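Local coordinates for protein nicotinate phosphoribosyltransferase (Porphyromonas gingivalis, PDB 2IM5) that probably joins nicotinate to the ribose phosphate of phosphoribosyl diphosphate, at the expense of ATP, to make nicotinate ribonucleotide for NAD synthesis, at residues F162-M167 and N333-V338. Residues are numbered along the deposited sequence; the frame is centred on the assembly and turned at random.
Sequences FSIFGM and NLTNDV
The ring of Phe-162 meets Leu-334 through one methyl: Leu-334 CD1 approaches it obliquely, 4.2 Å from Phe-162 CE1. Met-155 of helix 141-157 and Leu-191 of strand 191-194 also touch the side chain of Phe-162. The same leucine methyl reaches Ile-164, Leu-334 CD1 lying 4.3 Å from Ile-164 CG1, while Leu-183 of helix 173-186 packs against both aliphatic side chains. The other branch of the isoleucine, Ile-164 CG2, sits 4.2 Å from Thr-335 CG2, methyl to methyl. Past the end of the strand, Gly-166 and Thr-335 bring the two backbones closest. Thr-335 OG1 donates a short hydrogen bond, 2.7 Å, to Gly-166 O; the donor stands 30° out of the carbonyl plane, at a C=O...O angle of 117°. With OG1 between the backbone N and the carbonyl carbon of Thr-335 (chi1 66°), the hydroxyl is carried to Gly-166 O, and CG2, anti to that carbon, lies 3.7 Å from Gly-166 CA. Gly-166, having no side chain, lets the hydroxyl come up close to its backbone. The contact thus joins strand 162-164, beside strand 325-330 in the parallel sheet of the barrel-like domain, to the short helix 332-335 that follows that neighbour. Packing is apolar along the strand, while the single polar pair, buried between turn and helix end, gives the Gly-166 carbonyl and the threonine hydroxyl a partner in each other.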
loop_
_atom_site.group_PDB
_atom_site.type_symbol
_atom_site.label_atom_id
_atom_site.label_comp_id
_atom_site.label_asym_id
_atom_site.label_seq_id
_atom_site.Cartn_x
_atom_site.Cartn_y
_atom_site.Cartn_z
ATOM N N PHE A 162 -8.216 12.201 7.046
ATOM C CA PHE A 162 -7.006 11.584 6.522
ATOM C C PHE A 162 -6.560 10.369 7.320
ATOM O O PHE A 162 -6.961 10.181 8.469
ATOM C CB PHE A 162 -5.872 12.615 6.480
ATOM C CG PHE A 162 -5.250 12.901 7.824
ATOM C CD1 PHE A 162 -4.068 12.269 8.207
ATOM C CD2 PHE A 162 -5.857 13.782 8.711
ATOM C CE1 PHE A 162 -3.500 12.509 9.456
ATOM C CE2 PHE A 162 -5.299 14.029 9.962
ATOM C CZ PHE A 162 -4.120 13.393 10.335
ATOM N N SER A 163 -5.725 9.550 6.689
ATOM C CA SER A 163 -5.183 8.346 7.305
ATOM C C SER A 163 -3.673 8.365 7.116
ATOM O O SER A 163 -3.170 8.965 6.162
ATOM C CB SER A 163 -5.763 7.083 6.640
ATOM O OG SER A 163 -7.157 6.950 6.865
ATOM N N ILE A 164 -2.960 7.707 8.026
ATOM C CA ILE A 164 -1.503 7.631 7.968
ATOM C C ILE A 164 -1.087 6.401 7.149
ATOM O O ILE A 164 -1.313 5.266 7.572
ATOM C CB ILE A 164 -0.907 7.521 9.393
ATOM C CG1 ILE A 164 -1.421 8.678 10.254
ATOM C CG2 ILE A 164 0.620 7.515 9.327
ATOM C CD1 ILE A 164 -1.066 8.567 11.727
ATOM N N PHE A 165 -0.490 6.642 5.981
ATOM C CA PHE A 165 -0.032 5.589 5.067
ATOM C C PHE A 165 1.480 5.681 4.820
ATOM O O PHE A 165 1.916 5.460 3.692
ATOM C CB PHE A 165 -0.679 5.738 3.675
ATOM C CG PHE A 165 -2.151 5.452 3.616
ATOM C CD1 PHE A 165 -2.842 4.950 4.709
ATOM C CD2 PHE A 165 -2.843 5.664 2.422
ATOM C CE1 PHE A 165 -4.209 4.656 4.619
ATOM C CE2 PHE A 165 -4.203 5.378 2.318
ATOM C CZ PHE A 165 -4.889 4.872 3.419
ATOM N N GLY A 166 2.291 5.995 5.822
ATOM C CA GLY A 166 3.715 6.130 5.533
ATOM C C GLY A 166 4.701 5.113 6.086
ATOM O O GLY A 166 5.892 5.411 6.209
ATOM N N MET A 167 4.230 3.914 6.402
ATOM C CA MET A 167 5.101 2.891 6.961
ATOM C C MET A 167 6.314 2.484 6.116
ATOM O O MET A 167 7.447 2.525 6.587
ATOM C CB MET A 167 4.277 1.647 7.309
ATOM C CG MET A 167 5.100 0.378 7.450
ATOM S SD MET A 167 4.332 -0.841 8.528
ATOM C CE MET A 167 5.795 -1.617 9.182
ATOM N N ASN A 333 5.283 12.384 4.013
ATOM C CA ASN A 333 5.292 13.731 4.573
ATOM C C ASN A 333 5.142 13.687 6.089
ATOM O O ASN A 333 5.584 14.595 6.789
ATOM C CB ASN A 333 4.166 14.576 3.981
ATOM C CG ASN A 333 4.039 15.933 4.661
ATOM O OD1 ASN A 333 3.440 16.053 5.733
ATOM N ND2 ASN A 333 4.623 16.960 4.048
ATOM N N LEU A 334 4.525 12.623 6.596
ATOM C CA LEU A 334 4.319 12.477 8.030
ATOM C C LEU A 334 5.360 11.591 8.705
ATOM O O LEU A 334 5.870 11.928 9.767
ATOM C CB LEU A 334 2.923 11.892 8.308
ATOM C CG LEU A 334 1.687 12.693 7.875
ATOM C CD1 LEU A 334 0.420 11.916 8.190
ATOM C CD2 LEU A 334 1.673 14.032 8.599
ATOM N N THR A 335 5.685 10.461 8.082
ATOM C CA THR A 335 6.617 9.508 8.683
ATOM C C THR A 335 8.099 9.706 8.382
ATOM O O THR A 335 8.943 9.022 8.954
ATOM C CB THR A 335 6.243 8.079 8.282
ATOM O OG1 THR A 335 6.433 7.932 6.870
ATOM C CG2 THR A 335 4.774 7.795 8.623
ATOM N N ASN A 336 8.419 10.615 7.472
ATOM C CA ASN A 336 9.814 10.863 7.160
ATOM C C ASN A 336 10.012 12.333 6.814
ATOM O O ASN A 336 10.207 12.690 5.654
ATOM C CB ASN A 336 10.283 9.984 6.000
ATOM C CG ASN A 336 11.789 9.829 5.971
ATOM O OD1 ASN A 336 12.523 10.740 6.375
ATOM N ND2 ASN A 336 12.263 8.683 5.486
ATOM N N ASP A 337 9.941 13.171 7.841
ATOM C CA ASP A 337 10.109 14.618 7.712
ATOM C C ASP A 337 10.803 15.031 9.014
ATOM O O ASP A 337 10.294 15.840 9.795
ATOM C CB ASP A 337 8.729 15.275 7.577
ATOM C CG ASP A 337 8.803 16.783 7.446
ATOM O OD1 ASP A 337 9.858 17.299 7.004
ATOM O OD2 ASP A 337 7.795 17.453 7.771
ATOM N N VAL A 338 11.975 14.448 9.233
ATOM C CA VAL A 338 12.740 14.665 10.450
ATOM C C VAL A 338 13.756 15.801 10.446
ATOM O O VAL A 338 14.545 15.931 11.389
ATOM C CB VAL A 338 13.463 13.364 10.845
ATOM C CG1 VAL A 338 12.451 12.230 10.970
ATOM C CG2 VAL A 338 14.521 13.020 9.808
#